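Local coordinates for endoglycosidase (Bacteroides thetaiotaomicron, PDB 6Q64), which probably hydrolyses complex N-glycans as a family 18 glycoside hydrolase, cutting internally within the glycan core rather than trimming its ends, at residues N89-L94 with V101-T106; Y266-P271 with A317-P322; P303-M308 with Q357-K362; S307-Q312 with P344-R349; N311-Y316 with G328-Y333. The protein carries 1 engineered substitution. All coordinates share one frame; numbering follows the deposited sequence.

Contact 1: residues N89-L94 with V101-T106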
# COMPACT_ATOMS: atom_id res chain seq x y z
N ASN A 89 9.46 -14.86 3.64
CA ASN A 89 8.94 -15.02 2.25
C ASN A 89 7.41 -15.25 2.27
O ASN A 89 6.80 -15.61 1.22
CB ASN A 89 9.69 -16.15 1.51
CG ASN A 89 11.20 -15.98 1.48
OD1 ASN A 89 11.90 -16.64 2.24
ND2 ASN A 89 11.72 -15.15 0.59
N TYR A 90 6.80 -15.02 3.42
CA TYR A 90 5.39 -15.38 3.73
C TYR A 90 4.57 -14.14 4.15
O TYR A 90 4.93 -13.46 5.18
CB TYR A 90 5.38 -16.35 4.90
CG TYR A 90 5.64 -17.79 4.55
CD1 TYR A 90 6.94 -18.28 4.47
CD2 TYR A 90 4.59 -18.67 4.37
CE1 TYR A 90 7.17 -19.61 4.17
CE2 TYR A 90 4.81 -20.01 4.09
CZ TYR A 90 6.11 -20.48 3.98
OH TYR A 90 6.30 -21.80 3.67
N LEU A 91 3.46 -13.87 3.46
CA LEU A 91 2.52 -12.82 3.93
C LEU A 91 2.01 -13.20 5.32
O LEU A 91 1.94 -12.29 6.20
CB LEU A 91 1.33 -12.69 2.98
CG LEU A 91 1.64 -12.21 1.57
CD1 LEU A 91 0.39 -12.31 0.71
CD2 LEU A 91 2.17 -10.78 1.57
N LYS A 92 1.71 -14.49 5.53
CA LYS A 92 0.98 -14.97 6.73
C LYS A 92 1.86 -14.88 7.98
O LYS A 92 1.34 -14.97 9.11
CB LYS A 92 0.42 -16.38 6.51
CG LYS A 92 1.43 -17.52 6.39
CD LYS A 92 0.81 -18.89 6.64
CE LYS A 92 1.72 -20.04 6.26
NZ LYS A 92 0.99 -21.30 6.02
N MSE A 93 3.17 -14.67 7.78
CA MSE A 93 4.13 -14.59 8.88
C MSE A 93 4.52 -13.14 9.18
O MSE A 93 5.39 -12.89 10.01
CB MSE A 93 5.41 -15.39 8.56
CG MSE A 93 5.25 -16.92 8.51
SE MSE A 93 4.18 -17.66 9.98
CE MSE A 93 2.38 -18.20 9.47
N LEU A 94 3.89 -12.19 8.50
CA LEU A 94 4.16 -10.79 8.76
C LEU A 94 3.65 -10.47 10.16
O LEU A 94 2.74 -11.11 10.64
CB LEU A 94 3.39 -9.95 7.75
CG LEU A 94 3.97 -9.89 6.35
CD1 LEU A 94 2.96 -9.27 5.38
CD2 LEU A 94 5.27 -9.11 6.38
N VAL A 101 -0.76 -4.70 2.19
CA VAL A 101 0.60 -4.71 1.63
C VAL A 101 0.49 -4.56 0.12
O VAL A 101 -0.54 -4.99 -0.48
CB VAL A 101 1.26 -6.02 2.11
CG1 VAL A 101 1.93 -6.82 1.01
CG2 VAL A 101 2.21 -5.80 3.29
N SER A 102 1.50 -3.94 -0.46
CA SER A 102 1.69 -3.86 -1.92
C SER A 102 2.85 -4.77 -2.31
O SER A 102 3.91 -4.66 -1.67
CB SER A 102 1.92 -2.45 -2.34
OG SER A 102 0.67 -1.77 -2.44
N LEU A 103 2.63 -5.61 -3.32
CA LEU A 103 3.59 -6.63 -3.79
C LEU A 103 4.53 -6.01 -4.81
O LEU A 103 4.21 -6.01 -6.02
CB LEU A 103 2.79 -7.80 -4.36
CG LEU A 103 1.76 -8.39 -3.40
CD1 LEU A 103 0.79 -9.31 -4.12
CD2 LEU A 103 2.45 -9.11 -2.26
N TRP A 104 5.68 -5.53 -4.32
CA TRP A 104 6.84 -5.09 -5.15
C TRP A 104 7.35 -6.28 -5.97
O TRP A 104 7.93 -7.23 -5.37
CB TRP A 104 7.96 -4.47 -4.29
CG TRP A 104 8.98 -3.78 -5.14
CD1 TRP A 104 10.18 -4.29 -5.57
CD2 TRP A 104 8.85 -2.48 -5.74
NE1 TRP A 104 10.82 -3.38 -6.36
CE2 TRP A 104 10.03 -2.26 -6.49
CE3 TRP A 104 7.87 -1.48 -5.70
CZ2 TRP A 104 10.25 -1.07 -7.20
CZ3 TRP A 104 8.09 -0.30 -6.40
CH2 TRP A 104 9.26 -0.10 -7.14
N GLY A 105 7.08 -6.24 -7.28
CA GLY A 105 7.73 -7.10 -8.28
C GLY A 105 6.78 -8.15 -8.84
O GLY A 105 6.89 -8.43 -10.07
N THR A 106 5.90 -8.73 -8.03
CA THR A 106 5.07 -9.87 -8.48
C THR A 106 4.00 -9.35 -9.43
O THR A 106 3.52 -8.26 -9.18
CB THR A 106 4.43 -10.65 -7.33
OG1 THR A 106 3.44 -9.76 -6.82
CG2 THR A 106 5.45 -11.10 -6.29

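Contact 2: residues Y266-P271 with A317-P322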
# COMPACT_ATOMS: atom_id res chain seq x y z
N TYR A 266 4.19 19.23 5.49
CA TYR A 266 4.07 20.11 4.29
C TYR A 266 3.79 19.24 3.07
O TYR A 266 3.03 19.65 2.18
CB TYR A 266 5.29 21.00 4.08
CG TYR A 266 5.23 21.73 2.77
CD1 TYR A 266 5.56 21.08 1.59
CD2 TYR A 266 4.85 23.06 2.69
CE1 TYR A 266 5.53 21.71 0.36
CE2 TYR A 266 4.83 23.72 1.47
CZ TYR A 266 5.17 23.04 0.30
OH TYR A 266 5.12 23.65 -0.93
N LYS A 267 4.39 18.07 3.03
CA LYS A 267 4.31 17.16 1.86
C LYS A 267 2.90 16.58 1.73
O LYS A 267 2.48 16.38 0.57
CB LYS A 267 5.32 16.02 2.00
CG LYS A 267 5.11 14.89 1.00
CD LYS A 267 6.27 13.92 0.95
CE LYS A 267 6.68 13.55 -0.45
NZ LYS A 267 8.13 13.31 -0.51
N ILE A 268 2.22 16.28 2.83
CA ILE A 268 0.96 15.48 2.79
C ILE A 268 -0.26 16.35 3.10
O ILE A 268 -1.38 15.84 2.91
CB ILE A 268 1.01 14.26 3.75
CG1 ILE A 268 1.14 14.68 5.20
CG2 ILE A 268 2.13 13.32 3.37
CD1 ILE A 268 0.82 13.58 6.14
N ASN A 269 -0.04 17.57 3.59
CA ASN A 269 -1.11 18.56 3.88
C ASN A 269 -1.70 19.09 2.58
O ASN A 269 -1.11 20.04 2.02
CB ASN A 269 -0.59 19.75 4.68
CG ASN A 269 -1.75 20.53 5.24
OD1 ASN A 269 -2.81 20.53 4.67
ND2 ASN A 269 -1.57 21.16 6.38
N LYS A 270 -2.82 18.50 2.19
CA LYS A 270 -3.52 18.61 0.89
C LYS A 270 -5.02 18.56 1.16
O LYS A 270 -5.67 17.51 1.06
CB LYS A 270 -3.10 17.46 -0.03
CG LYS A 270 -1.61 17.32 -0.23
CD LYS A 270 -1.01 18.51 -0.92
CE LYS A 270 0.49 18.60 -0.77
NZ LYS A 270 1.10 19.54 -1.73
N PRO A 271 -5.60 19.69 1.61
CA PRO A 271 -7.02 19.72 1.94
C PRO A 271 -7.90 19.57 0.68
O PRO A 271 -9.03 19.26 0.85
CB PRO A 271 -7.15 21.04 2.71
CG PRO A 271 -6.06 21.91 2.14
CD PRO A 271 -4.91 20.96 1.89
N ALA A 317 4.60 7.28 12.83
CA ALA A 317 3.51 6.45 13.39
C ALA A 317 2.70 7.27 14.38
O ALA A 317 1.55 6.90 14.58
CB ALA A 317 4.09 5.22 14.05
N THR A 318 3.29 8.28 15.02
CA THR A 318 2.64 9.02 16.14
C THR A 318 2.24 10.44 15.68
O THR A 318 1.97 11.26 16.59
CB THR A 318 3.56 9.14 17.35
OG1 THR A 318 4.70 9.85 16.91
CG2 THR A 318 3.98 7.81 17.93
N LEU A 319 2.21 10.68 14.36
CA LEU A 319 2.11 12.03 13.75
C LEU A 319 0.71 12.58 13.96
O LEU A 319 -0.22 12.05 13.31
CB LEU A 319 2.38 11.93 12.26
CG LEU A 319 2.50 13.25 11.53
CD1 LEU A 319 3.73 14.00 11.96
CD2 LEU A 319 2.56 13.04 10.03
N ASP A 320 0.57 13.53 14.89
CA ASP A 320 -0.65 14.33 15.15
C ASP A 320 -0.61 15.46 14.15
O ASP A 320 0.33 16.21 14.20
CB ASP A 320 -0.66 14.81 16.60
CG ASP A 320 -0.93 13.65 17.56
OD1 ASP A 320 -1.52 12.62 17.06
OD2 ASP A 320 -0.65 13.80 18.79
N LEU A 321 -1.53 15.50 13.20
CA LEU A 321 -1.63 16.61 12.19
C LEU A 321 -2.21 17.88 12.78
O LEU A 321 -2.69 17.90 13.90
CB LEU A 321 -2.45 16.06 11.04
CG LEU A 321 -1.63 15.00 10.32
CD1 LEU A 321 -2.38 13.72 10.09
CD2 LEU A 321 -1.07 15.58 9.05
N PRO A 322 -2.14 19.04 12.09
CA PRO A 322 -2.48 20.33 12.74
C PRO A 322 -3.95 20.33 13.19
O PRO A 322 -4.24 20.87 14.21
CB PRO A 322 -2.16 21.35 11.67
CG PRO A 322 -1.22 20.61 10.72
CD PRO A 322 -1.77 19.21 10.68

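Contact 3: residues P303-M308 with Q357-K362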
# COMPACT_ATOMS: atom_id res chain seq x y z
N PRO A 303 10.44 15.76 21.40
CA PRO A 303 11.85 15.81 21.75
C PRO A 303 12.31 14.42 22.22
O PRO A 303 13.32 13.98 21.77
CB PRO A 303 11.92 16.90 22.83
CG PRO A 303 10.48 17.03 23.34
CD PRO A 303 9.60 16.70 22.16
N GLU A 304 11.50 13.72 23.03
CA GLU A 304 11.89 12.42 23.63
C GLU A 304 12.21 11.38 22.55
O GLU A 304 13.08 10.54 22.79
CB GLU A 304 10.83 11.96 24.64
CG GLU A 304 9.56 11.45 24.03
CD GLU A 304 8.52 12.52 23.73
OE1 GLU A 304 7.40 12.10 23.46
OE2 GLU A 304 8.84 13.76 23.74
N LEU A 305 11.61 11.45 21.37
CA LEU A 305 11.95 10.56 20.23
C LEU A 305 13.37 10.82 19.70
O LEU A 305 13.86 9.95 18.99
CB LEU A 305 10.94 10.78 19.10
CG LEU A 305 9.84 9.73 18.98
CD1 LEU A 305 9.17 9.46 20.32
CD2 LEU A 305 8.81 10.16 17.94
N ASN A 306 14.01 11.96 19.97
CA ASN A 306 15.30 12.32 19.30
C ASN A 306 16.52 11.76 20.07
O ASN A 306 17.63 11.81 19.54
CB ASN A 306 15.42 13.83 19.06
CG ASN A 306 14.30 14.39 18.20
OD1 ASN A 306 13.89 13.79 17.21
ND2 ASN A 306 13.82 15.56 18.59
N SER A 307 16.32 11.25 21.28
CA SER A 307 17.35 10.54 22.07
C SER A 307 17.46 9.06 21.66
O SER A 307 18.32 8.36 22.19
CB SER A 307 17.04 10.67 23.53
OG SER A 307 15.77 10.08 23.81
N MSE A 308 16.62 8.64 20.70
CA MSE A 308 16.34 7.24 20.37
C MSE A 308 16.60 7.00 18.88
O MSE A 308 16.19 7.78 18.04
CB MSE A 308 14.85 6.94 20.57
CG MSE A 308 14.41 6.27 21.87
SE MSE A 308 12.40 6.30 21.65
CE MSE A 308 11.84 6.42 23.56
N GLN A 357 -0.43 2.43 20.85
CA GLN A 357 -0.54 2.28 22.32
C GLN A 357 0.19 3.37 23.04
O GLN A 357 -0.45 3.93 23.95
CB GLN A 357 0.01 0.96 22.83
CG GLN A 357 -0.94 -0.16 22.48
CD GLN A 357 -0.47 -1.56 22.80
OE1 GLN A 357 0.02 -1.84 23.92
NE2 GLN A 357 -0.71 -2.43 21.82
N VAL A 358 1.46 3.60 22.72
CA VAL A 358 2.30 4.50 23.56
C VAL A 358 1.67 5.90 23.50
O VAL A 358 1.49 6.50 24.55
CB VAL A 358 3.78 4.50 23.14
CG1 VAL A 358 4.61 5.43 24.02
CG2 VAL A 358 4.39 3.10 23.14
N TYR A 359 1.30 6.34 22.30
CA TYR A 359 0.76 7.68 21.98
C TYR A 359 -0.59 7.52 21.30
O TYR A 359 -0.73 7.68 20.10
CB TYR A 359 1.70 8.42 21.03
CG TYR A 359 3.06 8.73 21.59
CD1 TYR A 359 4.11 7.83 21.49
CD2 TYR A 359 3.32 9.96 22.16
CE1 TYR A 359 5.37 8.14 21.99
CE2 TYR A 359 4.57 10.27 22.69
CZ TYR A 359 5.60 9.35 22.61
OH TYR A 359 6.82 9.69 23.08
N PRO A 360 -1.65 7.17 22.05
CA PRO A 360 -2.95 6.94 21.44
C PRO A 360 -3.40 8.19 20.67
O PRO A 360 -3.26 9.26 21.15
CB PRO A 360 -3.92 6.59 22.57
CG PRO A 360 -3.08 6.62 23.84
CD PRO A 360 -1.65 7.00 23.50
N GLY A 361 -3.84 7.99 19.44
CA GLY A 361 -4.22 9.05 18.52
C GLY A 361 -5.69 9.40 18.64
O GLY A 361 -6.40 8.69 19.34
N LYS A 362 -6.09 10.48 17.98
CA LYS A 362 -7.49 10.95 17.88
C LYS A 362 -7.95 10.72 16.43
O LYS A 362 -7.17 10.99 15.49
CB LYS A 362 -7.51 12.38 18.38
CG LYS A 362 -8.88 13.02 18.45
CD LYS A 362 -8.86 14.49 18.02
CE LYS A 362 -10.23 15.13 17.95
NZ LYS A 362 -11.15 14.57 18.97

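Contact 4: residues S307-Q312 with P344-R349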
# COMPACT_ATOMS: atom_id res chain seq x y z
N SER A 307 16.32 11.25 21.28
CA SER A 307 17.35 10.54 22.07
C SER A 307 17.46 9.06 21.66
O SER A 307 18.32 8.36 22.19
CB SER A 307 17.04 10.67 23.53
OG SER A 307 15.77 10.08 23.81
N MSE A 308 16.62 8.64 20.70
CA MSE A 308 16.34 7.24 20.37
C MSE A 308 16.60 7.00 18.88
O MSE A 308 16.19 7.78 18.04
CB MSE A 308 14.85 6.94 20.57
CG MSE A 308 14.41 6.27 21.87
SE MSE A 308 12.40 6.30 21.65
CE MSE A 308 11.84 6.42 23.56
N GLU A 309 17.19 5.86 18.53
CA GLU A 309 17.41 5.53 17.13
C GLU A 309 16.04 5.21 16.50
O GLU A 309 15.16 4.70 17.23
CB GLU A 309 18.44 4.39 17.11
CG GLU A 309 18.44 3.52 15.87
CD GLU A 309 19.57 2.50 15.83
OE1 GLU A 309 19.53 1.50 16.58
OE2 GLU A 309 20.52 2.74 15.06
N GLY A 310 15.87 5.46 15.20
CA GLY A 310 14.62 5.13 14.47
C GLY A 310 13.52 6.21 14.59
O GLY A 310 12.29 5.88 14.41
N ASN A 311 13.91 7.46 14.86
CA ASN A 311 12.96 8.54 15.23
C ASN A 311 12.13 8.96 13.99
O ASN A 311 10.99 9.32 14.21
CB ASN A 311 13.65 9.66 16.01
CG ASN A 311 14.63 10.44 15.19
OD1 ASN A 311 15.07 9.96 14.15
ND2 ASN A 311 14.94 11.66 15.62
N GLN A 312 12.61 8.78 12.76
CA GLN A 312 11.81 8.96 11.51
C GLN A 312 10.57 8.07 11.62
O GLN A 312 9.48 8.61 11.75
CB GLN A 312 12.59 8.67 10.22
CG GLN A 312 11.82 8.91 8.92
CD GLN A 312 12.66 8.98 7.66
OE1 GLN A 312 13.22 8.01 7.12
NE2 GLN A 312 12.72 10.17 7.10
N PRO A 344 13.15 -9.54 14.68
CA PRO A 344 12.68 -9.42 13.30
C PRO A 344 11.45 -8.51 13.24
O PRO A 344 10.59 -8.67 14.11
CB PRO A 344 12.35 -10.85 12.84
CG PRO A 344 12.19 -11.64 14.12
CD PRO A 344 13.03 -10.93 15.16
N TYR A 345 11.41 -7.64 12.21
CA TYR A 345 10.42 -6.54 11.96
C TYR A 345 10.44 -5.54 13.14
O TYR A 345 9.40 -4.98 13.56
CB TYR A 345 9.03 -7.11 11.65
CG TYR A 345 8.86 -7.52 10.21
CD1 TYR A 345 8.67 -6.58 9.22
CD2 TYR A 345 8.91 -8.85 9.83
CE1 TYR A 345 8.53 -6.95 7.89
CE2 TYR A 345 8.76 -9.24 8.52
CZ TYR A 345 8.57 -8.29 7.54
OH TYR A 345 8.42 -8.66 6.24
N LYS A 346 11.65 -5.29 13.63
CA LYS A 346 11.90 -4.47 14.84
C LYS A 346 11.12 -3.16 14.69
O LYS A 346 10.31 -2.83 15.58
CB LYS A 346 13.40 -4.19 14.98
CG LYS A 346 13.81 -3.38 16.20
CD LYS A 346 15.25 -3.01 16.15
CE LYS A 346 15.72 -2.20 17.34
NZ LYS A 346 17.09 -1.64 17.10
N TRP A 347 11.39 -2.46 13.59
CA TRP A 347 11.04 -1.03 13.43
C TRP A 347 9.55 -0.92 13.14
O TRP A 347 8.84 -0.22 13.88
CB TRP A 347 11.90 -0.42 12.34
CG TRP A 347 13.33 -0.34 12.77
CD1 TRP A 347 14.40 -0.92 12.17
CD2 TRP A 347 13.85 0.34 13.92
NE1 TRP A 347 15.56 -0.61 12.83
CE2 TRP A 347 15.24 0.15 13.92
CE3 TRP A 347 13.27 1.14 14.91
CZ2 TRP A 347 16.07 0.70 14.90
CZ3 TRP A 347 14.08 1.68 15.89
CH2 TRP A 347 15.46 1.43 15.89
N LEU A 348 9.07 -1.65 12.15
CA LEU A 348 7.62 -1.66 11.89
C LEU A 348 6.84 -1.99 13.18
O LEU A 348 5.88 -1.27 13.49
CB LEU A 348 7.32 -2.63 10.75
CG LEU A 348 5.90 -2.54 10.20
CD1 LEU A 348 5.59 -1.14 9.68
CD2 LEU A 348 5.69 -3.58 9.10
N ARG A 349 7.21 -3.03 13.94
CA ARG A 349 6.43 -3.48 15.13
C ARG A 349 6.40 -2.39 16.21
O ARG A 349 5.34 -2.15 16.88
CB ARG A 349 7.08 -4.73 15.72
CG ARG A 349 6.50 -6.05 15.26
CD ARG A 349 7.05 -7.15 16.14
NE ARG A 349 7.38 -8.33 15.37
CZ ARG A 349 6.50 -9.25 15.00
NH1 ARG A 349 5.22 -9.15 15.36
NH2 ARG A 349 6.90 -10.30 14.29

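Contact 5: residues N311-Y316 with G328-Y333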
# COMPACT_ATOMS: atom_id res chain seq x y z
N ASN A 311 13.91 7.46 14.86
CA ASN A 311 12.96 8.54 15.23
C ASN A 311 12.13 8.96 13.99
O ASN A 311 10.99 9.32 14.21
CB ASN A 311 13.65 9.66 16.01
CG ASN A 311 14.63 10.44 15.19
OD1 ASN A 311 15.07 9.96 14.15
ND2 ASN A 311 14.94 11.66 15.62
N GLN A 312 12.61 8.78 12.76
CA GLN A 312 11.81 8.96 11.51
C GLN A 312 10.57 8.07 11.62
O GLN A 312 9.48 8.61 11.75
CB GLN A 312 12.59 8.67 10.22
CG GLN A 312 11.82 8.91 8.92
CD GLN A 312 12.66 8.98 7.66
OE1 GLN A 312 13.22 8.01 7.12
NE2 GLN A 312 12.72 10.17 7.10
N ILE A 313 10.70 6.75 11.61
CA ILE A 313 9.50 5.86 11.56
C ILE A 313 8.62 6.05 12.81
O ILE A 313 7.41 5.76 12.77
CB ILE A 313 9.88 4.38 11.36
CG1 ILE A 313 8.64 3.55 11.00
CG2 ILE A 313 10.61 3.85 12.58
CD1 ILE A 313 8.93 2.26 10.26
N LEU A 314 9.17 6.50 13.93
CA LEU A 314 8.34 6.53 15.15
C LEU A 314 7.57 7.83 15.15
O LEU A 314 6.42 7.82 15.65
CB LEU A 314 9.22 6.39 16.40
CG LEU A 314 10.04 5.11 16.49
CD1 LEU A 314 10.92 5.12 17.72
CD2 LEU A 314 9.15 3.89 16.50
N ASP A 315 8.20 8.90 14.64
CA ASP A 315 7.53 10.21 14.46
C ASP A 315 6.34 9.98 13.54
O ASP A 315 5.22 10.41 13.89
CB ASP A 315 8.47 11.25 13.87
CG ASP A 315 7.87 12.65 13.89
OD1 ASP A 315 7.33 13.06 14.96
OD2 ASP A 315 7.92 13.30 12.81
N TYR A 316 6.58 9.28 12.43
CA TYR A 316 5.52 9.03 11.42
C TYR A 316 4.33 8.35 12.11
O TYR A 316 3.18 8.78 12.05
CB TYR A 316 6.08 8.24 10.24
CG TYR A 316 7.01 9.00 9.34
CD1 TYR A 316 7.67 10.16 9.74
CD2 TYR A 316 7.26 8.56 8.05
CE1 TYR A 316 8.54 10.85 8.90
CE2 TYR A 316 8.15 9.22 7.21
CZ TYR A 316 8.81 10.35 7.64
OH TYR A 316 9.68 10.99 6.81
N GLY A 328 -3.09 8.27 9.07
CA GLY A 328 -3.90 7.07 8.81
C GLY A 328 -3.07 5.81 8.90
O GLY A 328 -3.68 4.76 9.14
N GLY A 329 -1.77 5.91 8.61
CA GLY A 329 -0.85 4.78 8.72
C GLY A 329 0.58 5.08 8.31
O GLY A 329 0.88 6.16 7.79
N ILE A 330 1.44 4.10 8.54
CA ILE A 330 2.87 4.12 8.13
C ILE A 330 3.18 2.81 7.41
O ILE A 330 2.41 1.85 7.57
CB ILE A 330 3.77 4.30 9.36
CG1 ILE A 330 3.60 3.14 10.33
CG2 ILE A 330 3.51 5.63 10.03
CD1 ILE A 330 4.90 2.55 10.71
N GLY A 331 4.27 2.82 6.65
CA GLY A 331 4.79 1.66 5.92
C GLY A 331 6.28 1.79 5.62
O GLY A 331 6.88 2.85 5.82
N THR A 332 6.86 0.72 5.10
CA THR A 332 8.29 0.63 4.77
C THR A 332 8.39 0.11 3.35
O THR A 332 7.56 -0.72 2.96
CB THR A 332 8.93 -0.31 5.78
OG1 THR A 332 8.02 -1.40 5.75
CG2 THR A 332 9.05 0.28 7.17
N TYR A 333 9.32 0.68 2.59
CA TYR A 333 9.70 0.20 1.23
C TYR A 333 10.71 -0.93 1.43
O TYR A 333 11.72 -0.70 2.12
CB TYR A 333 10.25 1.37 0.42
CG TYR A 333 10.79 1.03 -0.94
CD1 TYR A 333 9.96 0.58 -1.95
CD2 TYR A 333 12.14 1.17 -1.22
CE1 TYR A 333 10.46 0.27 -3.21
CE2 TYR A 333 12.65 0.89 -2.47
CZ TYR A 333 11.81 0.43 -3.47
OH TYR A 333 12.36 0.14 -4.69

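Contact 1: residues N89-L94 with V101-T106
L91 and L94 meet V101 and L103 through methyl groups, and the flat groups lie around this cluster: F121 of helix 112-123 touches both L91 and L94, F77 touches L91, and the ring of Y345 packs on L94. The setting is a (beta/alpha)8, or TIM, barrel, in which strand 100-102 turns V101 toward the segment 89-94 that lies outside it. V101 splits its two methyls between the leucines: CG1 stands 4.0 Å from L91 CD2, and CG2 lies 4.1 Å from L94 CD1. L91 CG sits beside its backbone N (chi1 -65°), which carries CD2 over to the strand, where the same methyl also serves L103. The turn holding the leucines is fixed by its backbone, with L94 N bonded to L91 O at 3.0 Å, and by D117 of helix 112-123, whose carboxylate accepts from the amides of L91 and K92. S102, between V101 and L103, instead bonds through OG to D186 on strand 184-189, which carries the DxxDxDxE signature of family 18. L103 approaches L91 at about a right angle, its CD2 4.2 Å from L91 CD2.

Contact 2: residues Y266-P271 with A317-P322
I268 has the most surface buried here, and its CD1 reaches two leucines of the segment 317-322. CD1 lies 4.0 Å from L321 CD2, the side chains meeting at about a right angle, and 4.3 Å from L319 CD2. The torsions explain this reach: CG1 stands between the backbone N and the carbonyl carbon (chi1 63°), and an extended chi2 of 164° then pushes CD1 outward. L321 answers with CG beside its own backbone N and CD2 turned toward the isoleucine. The contact lies at the end of the TIM barrel where helices run back into strands: I268 closes helix 261-268, while 317-322 leads from helix 311-317 to strand 329-333. I268 and L319 both also touch I282 of the intervening strand 280-285, and W276 packs on I268, N269 and L321 together. N269, the first residue to leave the helix, works at the margin, its amide ND2 4.4 Å from P322 CG in a loose apposition. Farther out, D320 forms salt bridges through OD1 to R326 and through OD2 to R302, and T318 O accepts from the same R302.

Contact 3: residues P303-M308 with Q357-K362
Y359 and E304 are joined by a short hydrogen bond, Y359 OH giving its proton to E304 OE1 at 2.5 Å. The oxygen arrives at the edge of the ring, near its plane, and receives the proton on its anti lone pair, the one away from OE2; carboxylate and ring are nearly coplanar, 25° apart. Beside this bond L305 slides past the tyrosine in the opposite direction, its CD1 3.6 Å from Y359 OH and 4.2 Å from Y359 CZ. The glutamate reaches across because its chain is bent: CG lies between the backbone N and the carbonyl carbon (chi1 74°), and a second turn at chi2 folds the carboxylate toward the ring. A phenylalanine in place of Y359 would probably leave E304 OE1 without its proton donor and the carboxylate freer to turn. The turn beneath is held by N306 N to P303 O at 2.8 Å and by S307 OG, which bonds E304 O at 2.9 Å from a position tilted from the carbonyl plane. R302 and T318 also pack on Y359, and R326 bonds its carbonyl O. Y359 follows directly on helix 346-358, so the bond ties the C-terminal end of that helix to the loop leading into helix 311-317, on the outside of the TIM barrel.

Contact 4: residues S307-Q312 with P344-R349
W347, which meets E309 and G310, sits in the first turn of helix 346-358, a turn held by R349 N bonding to Y345 O at 3.0 Å. D338 steadies the same start, its two carboxylate oxygens accepting from the amides of W347 and L348. From this base the indole projects against the other segment with CG beside its backbone N (chi1 -68°). E309 crosses it at about a right angle: CG lies 3.6 Å from W347 CH2, and the carbonyl O is 3.5 Å from W347 CZ3. Further along the extended glutamate chain, OE1 comes level with the ring at its edge, 3.9 Å from W347 CZ2, with the carboxylate turned almost perpendicular to the indole. In the TIM barrel this joins the beginnings of two outer-layer helices, 311-317 and 346-358, and G310 is the N-cap of the first. Its CA makes an off-centre CH-pi contact, 4.2 Å from the centroid of the six-membered ring of W347 and 29° off the normal. A CB at G310 would clash with CZ3, and the positive phi of 85° also suits a glycine. On the other side of the ring plane K346 CD lies near the rim. An alanine in place of W347 would probably open a gap beside G310 CA and E309 CG and lose the CH-pi contact. K346 NZ stays 4.0 Å from E309 OE1, opposite charges close together but beyond a salt bridge.

Contact 5: residues N311-Y316 with G328-Y333
Apolar side chains carry this contact, with I330 of the strand meeting both I313 and Y316 of the helix. I330 CD1 lies 3.9 Å from I313 CG1, the two isoleucines crossing at about a right angle, while its other branch, CG2, reaches Y316 CB at 3.7 Å and sits 3.5 Å from the backbone C of Y316. With CG1 between the backbone N and the carbonyl carbon (chi1 61°), each branch of I330 meets a different residue of the helix face, CD1 at I313 and CG2 at Y316. I313 goes on to T332, its CD1 3.7 Å from T332 CG2. Beyond these segments A351, L348 and L352 of helix 346-358 also pack on I330, which therefore wedges between two helices.

The polar end of Y316 looks elsewhere. Y316 touches the strand with its CB, whereas its ring leads away and its OH bonds to A255 O.

Backbone bonds hold the strand between its neighbours: I330 pairs with K72 and F74 on one flank, G329 and G331 with I282 on the other. At both glycines a side chain would point away from the helix, leaving I330 as the strand's main apolar projection toward it. Helix axis and strand axis approach to 8.9 Å and run nearly antiparallel, at 151°, as expected where an outer helix returns to the next parallel strand of a (beta/alpha)8 barrel.

How the contacts relate
Contacts 2 to 5 gather round helix 311-317. Contacts 4 and 5 share N311 and Q312, with centres 9 Å apart, and L348 CD1 meets I330 CD1 at 3.9 Å. Contact 3 joins them through N306 OD1, 2.9 Å from N311 ND2, and contact 2 continues from the helix's far end, T318 CG2 lying 3.6 Å from Y359 CD1. Contact 1 stands across the barrel, its centre about 27 Å from that of contact 2, yet W104 CZ2 touches Y333 OH of contact 5 at 3.5 Å. It also lies beside D186 on the strand of the family 18 signature, whose terminal glutamate has been replaced by glutamine in this engineered protein.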